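Local atomic coordinates of uncharacterized protein (Helicobacter pylori, PDB entry 4O5J), a protein that probably serves as an outer-membrane adhesin whose extracellular domain binds sialic acid-bearing sugars, helping the bacterium attach to host cells. Residues A[158-163]-A[335-340]; A[261-266]-A[292-297]; A[271-276]-A[281-286]. All blocks are in the same frame, centred on the assembly; numbering follows the deposited sequence.

The three contacts are spread along an elongated, largely helical domain. Interaction 1 ties helix 146-163 to the loop that leads into helix 343-396, and along the chain it encloses the other two. Interactions 2 and 3 share helix 281-309: interaction 2 pairs it with helix 241-268, and in interaction 3 the connecting loop packs on its first turn. Their centres lie about 17 Å apart, and they meet where Leu266 CD2 rests 3.9 Å from Asp286 O. Interaction 1 stands apart, its centre about 30 Å from that of interaction 2 and about 46 Å from that of interaction 3. A glycerol, probably from the crystallisation liquor, lies beside Gln160 in interaction 1.

Interaction 1 of 3, residues A[158-163]-A[335-340]; sequences DLQAAQ and NPYRQV
Tyr337 and Gln163 make a polar helix-to-loop contact, joining the last turn of helix 146-163 to the connection between helices 313-320 and 343-396. The phenol OH of Tyr337 donates to Gln163 OE1 at 2.6 Å. It arrives in the carbonyl plane, on a lone pair, with a C=O...donor angle of 119°. OE1 sits at the edge of the ring, in its plane, and amide and ring are nearly coplanar. The other end of the amide is also held, since Gln163 NE2 bonds to Gln88 and Thr92 of helix 82-101, which fixes the rotation of the group. A glutamine suits this place because it can accept and donate at once.

Tyr337 is the centre of an inverse gamma turn. With CG anti to the backbone N (chi1 -177°), its ring points across to the helix, and the side chain also touches Thr92 and Leu95 of helix 82-101. One turn earlier on the helix, Gln160 bends at chi2 and brings NE2 to 3.1 Å from Tyr337 CD1, its amide tilted 54° to the ring. The same NE2 makes a weak hydrogen bond to a glycerol molecule. Gln339 CG adds a loose touch, 4.1 Å from Gln163 OE1.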
loop_
_atom_site.group_PDB
_atom_site.type_symbol
_atom_site.label_atom_id
_atom_site.label_comp_id
_atom_site.label_asym_id
_atom_site.label_seq_id
_atom_site.Cartn_x
_atom_site.Cartn_y
_atom_site.Cartn_z
ATOM N N ASP A 158 4.986 -8.660 19.798
ATOM C CA ASP A 158 4.431 -7.304 19.952
ATOM C C ASP A 158 3.517 -6.964 18.760
ATOM O O ASP A 158 2.434 -6.382 18.916
ATOM C CB ASP A 158 5.542 -6.254 20.081
ATOM C CG ASP A 158 6.297 -6.371 21.396
ATOM O OD1 ASP A 158 7.411 -5.796 21.531
ATOM O OD2 ASP A 158 5.785 -7.075 22.309
ATOM N N LEU A 159 3.968 -7.303 17.558
ATOM C CA LEU A 159 3.189 -7.006 16.354
ATOM C C LEU A 159 1.885 -7.813 16.390
ATOM O O LEU A 159 0.801 -7.273 16.090
ATOM C CB LEU A 159 3.995 -7.329 15.081
ATOM C CG LEU A 159 3.320 -7.015 13.766
ATOM C CD1 LEU A 159 2.882 -5.546 13.713
ATOM C CD2 LEU A 159 4.290 -7.373 12.629
ATOM N N GLN A 160 1.965 -9.092 16.731
ATOM C CA GLN A 160 0.746 -9.886 16.879
ATOM C C GLN A 160 -0.244 -9.249 17.886
ATOM O O GLN A 160 -1.458 -9.156 17.619
ATOM C CB GLN A 160 1.118 -11.310 17.306
ATOM C CG GLN A 160 -0.076 -12.199 17.689
ATOM C CD GLN A 160 -0.930 -12.486 16.508
ATOM O OE1 GLN A 160 -2.020 -11.918 16.344
ATOM N NE2 GLN A 160 -0.436 -13.298 15.655
ATOM N N ALA A 161 0.254 -8.817 19.059
ATOM C CA ALA A 161 -0.639 -8.175 20.037
ATOM C C ALA A 161 -1.241 -6.862 19.489
ATOM O O ALA A 161 -2.395 -6.527 19.782
ATOM C CB ALA A 161 0.083 -7.914 21.381
ATOM N N ALA A 162 -0.442 -6.100 18.718
ATOM C CA ALA A 162 -0.933 -4.840 18.153
ATOM C C ALA A 162 -2.127 -5.106 17.237
ATOM O O ALA A 162 -3.081 -4.343 17.195
ATOM C CB ALA A 162 0.170 -4.131 17.391
ATOM N N GLN A 163 -2.056 -6.207 16.486
ATOM C CA GLN A 163 -3.101 -6.485 15.508
ATOM C C GLN A 163 -4.376 -7.057 16.127
ATOM O O GLN A 163 -5.490 -6.662 15.773
ATOM C CB GLN A 163 -2.575 -7.470 14.422
ATOM C CG GLN A 163 -3.696 -7.883 13.473
ATOM C CD GLN A 163 -3.193 -8.823 12.409
ATOM O OE1 GLN A 163 -2.558 -9.849 12.702
ATOM N NE2 GLN A 163 -3.461 -8.477 11.150
ATOM N N ASN A 335 -2.509 -23.105 18.021
ATOM C CA ASN A 335 -2.804 -21.670 17.856
ATOM C C ASN A 335 -1.957 -21.058 16.734
ATOM O O ASN A 335 -1.277 -20.066 16.975
ATOM C CB ASN A 335 -2.536 -20.921 19.169
ATOM C CG ASN A 335 -1.119 -21.177 19.689
ATOM O OD1 ASN A 335 -0.499 -22.219 19.375
ATOM N ND2 ASN A 335 -0.583 -20.225 20.453
ATOM N N PRO A 336 -1.977 -21.649 15.509
ATOM C CA PRO A 336 -1.134 -21.100 14.424
ATOM C C PRO A 336 -1.653 -19.721 14.024
ATOM O O PRO A 336 -2.762 -19.355 14.459
ATOM C CB PRO A 336 -1.340 -22.094 13.266
ATOM C CG PRO A 336 -2.716 -22.686 13.529
ATOM C CD PRO A 336 -2.818 -22.770 15.042
ATOM N N TYR A 337 -0.895 -18.955 13.222
ATOM C CA TYR A 337 -1.385 -17.655 12.747
ATOM C C TYR A 337 -2.479 -17.757 11.639
ATOM O O TYR A 337 -2.150 -17.756 10.453
ATOM C CB TYR A 337 -0.214 -16.743 12.342
ATOM C CG TYR A 337 -0.641 -15.399 11.921
ATOM C CD1 TYR A 337 -1.159 -14.508 12.880
ATOM C CD2 TYR A 337 -0.536 -14.987 10.550
ATOM C CE1 TYR A 337 -1.574 -13.240 12.482
ATOM C CE2 TYR A 337 -0.943 -13.685 10.144
ATOM C CZ TYR A 337 -1.468 -12.822 11.132
ATOM O OH TYR A 337 -1.897 -11.495 10.847
ATOM N N ARG A 338 -3.759 -17.845 12.056
ATOM C CA ARG A 338 -4.904 -18.090 11.154
ATOM C C ARG A 338 -5.362 -16.859 10.370
ATOM O O ARG A 338 -6.017 -17.009 9.323
ATOM C CB ARG A 338 -6.075 -18.730 11.894
ATOM C CG ARG A 338 -5.795 -20.206 12.212
ATOM C CD ARG A 338 -6.990 -20.965 12.766
ATOM N NE ARG A 338 -8.110 -20.970 11.828
ATOM C CZ ARG A 338 -8.307 -21.871 10.859
ATOM N NH1 ARG A 338 -7.437 -22.869 10.658
ATOM N NH2 ARG A 338 -9.392 -21.762 10.083
ATOM N N GLN A 339 -4.992 -15.658 10.855
ATOM C CA GLN A 339 -5.388 -14.384 10.247
ATOM C C GLN A 339 -5.056 -14.382 8.744
ATOM O O GLN A 339 -5.737 -13.731 7.944
ATOM C CB GLN A 339 -4.711 -13.166 10.973
ATOM C CG GLN A 339 -5.357 -12.827 12.266
ATOM C CD GLN A 339 -6.756 -12.385 11.971
ATOM O OE1 GLN A 339 -6.955 -11.465 11.187
ATOM N NE2 GLN A 339 -7.737 -13.061 12.546
ATOM N N VAL A 340 -4.016 -15.128 8.374
ATOM C CA VAL A 340 -3.518 -15.188 7.018
ATOM C C VAL A 340 -4.627 -15.711 6.041
ATOM O O VAL A 340 -4.487 -15.631 4.814
ATOM C CB VAL A 340 -2.174 -15.998 6.984
ATOM C CG1 VAL A 340 -2.394 -17.438 6.547
ATOM C CG2 VAL A 340 -1.155 -15.307 6.101
#

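Interaction 2 of 3, residues A[261-266]-A[292-297]; sequences QSNHTL and QNQKQV
Asn263 on helix 241-268 reaches across to Asn293 and Gln294 on helix 281-309, and its amide carries most of the contact. Asn263 OD1 lies 3.3 Å from Asn293 CB and accepts a weak hydrogen bond from Asn293 ND2, also at 3.3 Å, with an N-H...acceptor angle of 155°. The two amides are turned 62° against each other. Asn293 CB faces the Asn263 amide directly from the backbone, and the torsions beyond it serve to place ND2 beside the oxygen. Short asparagines suit this spot: CA atoms of Asn263 and Asn293 are 6.9 Å apart, close enough for one amide to span the gap.

The nitrogen of the Asn263 amide lies against the start of both partner side chains. Its ND2 is 3.5 Å from Asn293 CB and 3.7 Å from Gln294 CB, donates to a water at 3.1 Å, and makes a weak hydrogen bond to the carbonyl of Phe290. That water also accepts a weak bond from Gln294 NE2, whose stronger partner is the backbone oxygen of Leu67. The extended Gln294 chain thus leads from this interface to helix 57-76, where it packs on Tyr66 and Phe70.

Farther out, Leu266 CD2 comes within 4.2 Å of Asn293 ND2, and the Leu266 side chain also touches Thr289 and Phe290. Leu259, one turn before Asn263, packs on Asn293 and Val297. The axes of 261-266 and 292-297 approach to 10.1 Å at 152°, an antiparallel pairing of neighbours in a helical bundle. Asn263 is buried, yet both ends of its amide have partners: one water bond, together with weak bonds from Asn293 and to Phe290, probably offsets much of the cost of burying it.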
loop_
_atom_site.group_PDB
_atom_site.type_symbol
_atom_site.label_atom_id
_atom_site.label_comp_id
_atom_site.label_asym_id
_atom_site.label_seq_id
_atom_site.Cartn_x
_atom_site.Cartn_y
_atom_site.Cartn_z
ATOM N N GLN A 261 -3.348 11.610 7.257
ATOM C CA GLN A 261 -3.540 12.495 8.429
ATOM C C GLN A 261 -3.384 13.950 8.029
ATOM O O GLN A 261 -4.225 14.758 8.408
ATOM C CB GLN A 261 -2.610 12.087 9.529
ATOM C CG GLN A 261 -2.902 10.621 9.909
ATOM C CD GLN A 261 -1.825 10.026 10.814
ATOM O OE1 GLN A 261 -0.678 10.479 10.804
ATOM N NE2 GLN A 261 -2.187 9.000 11.598
ATOM N N SER A 262 -2.384 14.296 7.189
ATOM C CA SER A 262 -2.246 15.708 6.707
ATOM C C SER A 262 -3.499 16.094 5.994
ATOM O O SER A 262 -3.980 17.194 6.134
ATOM C CB SER A 262 -1.111 15.923 5.734
ATOM O OG SER A 262 0.073 15.497 6.346
ATOM N N ASN A 263 -4.059 15.176 5.249
ATOM C CA ASN A 263 -5.193 15.555 4.411
ATOM C C ASN A 263 -6.481 15.752 5.196
ATOM O O ASN A 263 -7.333 16.583 4.826
ATOM C CB ASN A 263 -5.414 14.521 3.323
ATOM C CG ASN A 263 -5.470 15.134 1.952
ATOM O OD1 ASN A 263 -5.018 16.251 1.738
ATOM N ND2 ASN A 263 -5.978 14.372 0.991
ATOM N N HIS A 264 -6.634 14.991 6.271
ATOM C CA HIS A 264 -7.762 15.193 7.151
ATOM C C HIS A 264 -7.698 16.597 7.760
ATOM O O HIS A 264 -8.719 17.284 7.928
ATOM C CB HIS A 264 -7.773 14.139 8.258
ATOM C CG HIS A 264 -8.884 14.363 9.241
ATOM N ND1 HIS A 264 -8.661 14.844 10.521
ATOM C CD2 HIS A 264 -10.275 14.231 9.090
ATOM C CE1 HIS A 264 -9.845 14.968 11.162
ATOM N NE2 HIS A 264 -10.845 14.597 10.284
ATOM N N THR A 265 -6.488 17.037 8.084
ATOM C CA THR A 265 -6.254 18.396 8.568
ATOM C C THR A 265 -6.644 19.421 7.522
ATOM O O THR A 265 -7.354 20.383 7.824
ATOM C CB THR A 265 -4.780 18.607 9.026
ATOM O OG1 THR A 265 -4.514 17.688 10.083
ATOM C CG2 THR A 265 -4.549 20.038 9.566
ATOM N N LEU A 266 -6.176 19.219 6.297
ATOM C CA LEU A 266 -6.446 20.138 5.210
ATOM C C LEU A 266 -7.949 20.190 4.943
ATOM O O LEU A 266 -8.516 21.279 4.751
ATOM C CB LEU A 266 -5.687 19.695 3.952
ATOM C CG LEU A 266 -5.827 20.630 2.776
ATOM C CD1 LEU A 266 -5.445 22.081 3.232
ATOM C CD2 LEU A 266 -4.931 20.121 1.673
ATOM N N GLN A 292 -4.861 16.608 -5.160
ATOM C CA GLN A 292 -3.597 15.920 -5.463
ATOM C C GLN A 292 -3.229 14.957 -4.390
ATOM O O GLN A 292 -2.898 13.782 -4.677
ATOM C CB GLN A 292 -2.475 16.910 -5.625
ATOM C CG GLN A 292 -2.629 17.735 -6.869
ATOM C CD GLN A 292 -1.615 18.863 -6.924
ATOM O OE1 GLN A 292 -0.491 18.687 -7.371
ATOM N NE2 GLN A 292 -2.013 20.020 -6.479
ATOM N N ASN A 293 -3.306 15.405 -3.133
ATOM C CA ASN A 293 -2.875 14.535 -2.003
ATOM C C ASN A 293 -3.714 13.283 -1.935
ATOM O O ASN A 293 -3.180 12.192 -1.698
ATOM C CB ASN A 293 -2.952 15.249 -0.627
ATOM C CG ASN A 293 -1.895 16.303 -0.472
ATOM O OD1 ASN A 293 -0.866 16.275 -1.132
ATOM N ND2 ASN A 293 -2.142 17.234 0.400
ATOM N N GLN A 294 -5.029 13.430 -2.130
ATOM C CA GLN A 294 -5.908 12.295 -2.035
ATOM C C GLN A 294 -5.634 11.333 -3.222
ATOM O O GLN A 294 -5.734 10.122 -3.057
ATOM C CB GLN A 294 -7.367 12.715 -2.046
ATOM C CG GLN A 294 -8.299 11.552 -1.734
ATOM C CD GLN A 294 -9.716 12.052 -1.445
ATOM O OE1 GLN A 294 -10.661 11.874 -2.262
ATOM N NE2 GLN A 294 -9.880 12.715 -0.278
ATOM N N LYS A 295 -5.260 11.855 -4.378
ATOM C CA LYS A 295 -4.878 10.966 -5.483
ATOM C C LYS A 295 -3.576 10.213 -5.117
ATOM O O LYS A 295 -3.455 8.992 -5.353
ATOM C CB LYS A 295 -4.723 11.731 -6.793
ATOM C CG LYS A 295 -4.505 10.769 -7.985
ATOM C CD LYS A 295 -4.028 11.549 -9.202
ATOM C CE LYS A 295 -4.196 10.859 -10.571
ATOM N NZ LYS A 295 -4.108 9.392 -10.476
ATOM N N GLN A 296 -2.623 10.903 -4.476
ATOM C CA GLN A 296 -1.371 10.257 -4.079
ATOM C C GLN A 296 -1.650 9.149 -3.057
ATOM O O GLN A 296 -0.971 8.115 -3.034
ATOM C CB GLN A 296 -0.392 11.289 -3.507
ATOM C CG GLN A 296 0.874 10.642 -3.064
ATOM C CD GLN A 296 1.560 9.890 -4.212
ATOM O OE1 GLN A 296 2.003 10.526 -5.142
ATOM N NE2 GLN A 296 1.661 8.563 -4.140
ATOM N N VAL A 297 -2.660 9.355 -2.214
ATOM C CA VAL A 297 -3.020 8.317 -1.221
ATOM C C VAL A 297 -3.479 7.047 -1.949
ATOM O O VAL A 297 -3.011 5.969 -1.629
ATOM C CB VAL A 297 -4.115 8.796 -0.234
ATOM C CG1 VAL A 297 -4.669 7.608 0.553
ATOM C CG2 VAL A 297 -3.551 9.875 0.692
HETATM O O HOH W 1 -7.387 11.762 1.793
#

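Interaction 3 of 3, residues A[271-276]-A[281-286]; sequences QAQATG and PKFAKD
Gln273 lies over one face of the Phe283 ring, where the loop linking two successive helices, 241-268 and 281-309, whose facing segments run antiparallel, packs back on the N-terminal turn of the second. Its CG makes a CH-pi contact, 3.7 Å from the ring centroid and 18° off the normal, displaced toward the rim so that it is 3.5 Å from Phe283 CZ. The amide follows the same face, stacked with its plane 20° from that of the ring, and NE2 reaches 3.7 Å from Phe283 CD1. A bend at chi2 (-60°) folds the chain back to lay the amide there.

The amide is tethered at its nitrogen end. Gln273 NE2 donates to Gln271 O at 2.8 Å. This oxygen lies in the plane of the Gln273 amide, while NE2 sits above the Gln271 carbonyl plane; Gln271 O is also 3.7 Å from Phe283 CE1. The loop is held from its backbone as well, through a bond between Gln273 N and the side chain of Asn61 on helix 57-76.

Phe283 is the buried partner. Its ring, carried toward the loop with CG anti to the backbone N, also touches Leu64 of helix 57-76 and Leu270, so an aromatic fits well between helix and loop. The outward side is looser. Gln271 CB points away from the helix, and the loop then runs on through exposed Ala274, Thr275 and Gly276. On the helix, exposed Lys282 forms a salt bridge with Asp286, NZ to OD2 3.4 Å, one turn on.

Across this contact the two segments make no hydrogen bond. Its hold probably rests on dispersion, the CH-pi contact and the stacked amide, and the Gln273 to Gln271 bond lets that polar amide lie flat on an aromatic face with NE2 supplied with an acceptor.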
loop_
_atom_site.group_PDB
_atom_site.type_symbol
_atom_site.label_atom_id
_atom_site.label_comp_id
_atom_site.label_asym_id
_atom_site.label_seq_id
_atom_site.Cartn_x
_atom_site.Cartn_y
_atom_site.Cartn_z
ATOM N N GLN A 271 -14.651 24.271 2.919
ATOM C CA GLN A 271 -16.092 24.130 3.104
ATOM C C GLN A 271 -16.837 24.442 1.812
ATOM O O GLN A 271 -16.285 25.119 0.925
ATOM C CB GLN A 271 -16.522 25.047 4.232
ATOM C CG GLN A 271 -18.014 25.121 4.421
ATOM C CD GLN A 271 -18.389 26.072 5.511
ATOM O OE1 GLN A 271 -17.980 25.868 6.658
ATOM N NE2 GLN A 271 -19.161 27.134 5.172
ATOM N N ALA A 272 -18.069 23.938 1.688
ATOM C CA ALA A 272 -18.866 24.148 0.466
ATOM C C ALA A 272 -18.990 25.647 0.151
ATOM O O ALA A 272 -19.220 26.440 1.055
ATOM C CB ALA A 272 -20.235 23.492 0.594
ATOM N N GLN A 273 -18.794 26.051 -1.108
ATOM C CA GLN A 273 -18.749 27.502 -1.467
ATOM C C GLN A 273 -20.104 28.127 -1.738
ATOM O O GLN A 273 -20.983 27.442 -2.281
ATOM C CB GLN A 273 -17.834 27.730 -2.670
ATOM C CG GLN A 273 -16.405 27.399 -2.333
ATOM C CD GLN A 273 -15.946 28.272 -1.203
ATOM O OE1 GLN A 273 -15.670 29.462 -1.412
ATOM N NE2 GLN A 273 -15.910 27.719 0.017
ATOM N N ALA A 274 -20.273 29.414 -1.374
ATOM C CA ALA A 274 -21.446 30.172 -1.803
ATOM C C ALA A 274 -21.267 30.551 -3.245
ATOM O O ALA A 274 -20.141 30.771 -3.690
ATOM C CB ALA A 274 -21.570 31.432 -1.016
ATOM N N THR A 275 -22.362 30.654 -3.977
ATOM C CA THR A 275 -22.302 31.074 -5.390
ATOM C C THR A 275 -21.493 32.363 -5.665
ATOM O O THR A 275 -21.959 33.479 -5.398
ATOM C CB THR A 275 -23.707 31.269 -5.953
ATOM O OG1 THR A 275 -24.452 30.084 -5.690
ATOM C CG2 THR A 275 -23.682 31.559 -7.500
ATOM N N GLY A 276 -20.293 32.188 -6.226
ATOM C CA GLY A 276 -19.417 33.305 -6.620
ATOM C C GLY A 276 -18.185 33.375 -5.705
ATOM O O GLY A 276 -17.233 34.104 -6.002
ATOM N N PRO A 281 -8.533 32.868 -3.624
ATOM C CA PRO A 281 -7.270 32.205 -4.027
ATOM C C PRO A 281 -6.893 31.096 -3.072
ATOM O O PRO A 281 -6.411 30.031 -3.494
ATOM C CB PRO A 281 -6.223 33.338 -3.959
ATOM C CG PRO A 281 -7.035 34.607 -4.132
ATOM C CD PRO A 281 -8.386 34.335 -3.502
ATOM N N LYS A 282 -7.115 31.351 -1.789
ATOM C CA LYS A 282 -6.805 30.374 -0.747
ATOM C C LYS A 282 -7.595 29.049 -0.943
ATOM O O LYS A 282 -7.009 27.965 -0.924
ATOM C CB LYS A 282 -7.092 30.980 0.648
ATOM C CG LYS A 282 -7.287 29.946 1.719
ATOM C CD LYS A 282 -5.982 29.761 2.493
ATOM C CE LYS A 282 -6.284 29.300 3.917
ATOM N NZ LYS A 282 -5.012 28.652 4.344
ATOM N N PHE A 283 -8.917 29.133 -1.148
ATOM C CA PHE A 283 -9.745 27.944 -1.382
ATOM C C PHE A 283 -9.300 27.234 -2.678
ATOM O O PHE A 283 -9.150 25.984 -2.728
ATOM C CB PHE A 283 -11.218 28.349 -1.479
ATOM C CG PHE A 283 -12.108 27.243 -1.908
ATOM C CD1 PHE A 283 -12.589 26.335 -0.977
ATOM C CD2 PHE A 283 -12.438 27.081 -3.242
ATOM C CE1 PHE A 283 -13.406 25.286 -1.364
ATOM C CE2 PHE A 283 -13.248 26.043 -3.620
ATOM C CZ PHE A 283 -13.722 25.136 -2.684
ATOM N N ALA A 284 -9.079 28.031 -3.708
ATOM C CA ALA A 284 -8.576 27.518 -4.962
ATOM C C ALA A 284 -7.335 26.667 -4.799
ATOM O O ALA A 284 -7.256 25.566 -5.347
ATOM C CB ALA A 284 -8.283 28.624 -5.891
ATOM N N LYS A 285 -6.361 27.173 -4.056
ATOM C CA LYS A 285 -5.090 26.492 -3.972
ATOM C C LYS A 285 -5.223 25.281 -3.043
ATOM O O LYS A 285 -4.620 24.219 -3.253
ATOM C CB LYS A 285 -4.027 27.470 -3.477
ATOM C CG LYS A 285 -2.703 26.805 -3.334
ATOM C CD LYS A 285 -1.707 27.614 -2.551
ATOM C CE LYS A 285 -0.540 26.671 -2.272
ATOM N NZ LYS A 285 0.455 27.294 -1.373
ATOM N N ASP A 286 -6.086 25.416 -2.051
ATOM C CA ASP A 286 -6.233 24.350 -1.042
ATOM C C ASP A 286 -6.984 23.157 -1.589
ATOM O O ASP A 286 -6.598 22.022 -1.305
ATOM C CB ASP A 286 -6.911 24.846 0.270
ATOM C CG ASP A 286 -5.916 25.605 1.202
ATOM O OD1 ASP A 286 -4.675 25.465 0.978
ATOM O OD2 ASP A 286 -6.358 26.355 2.162
#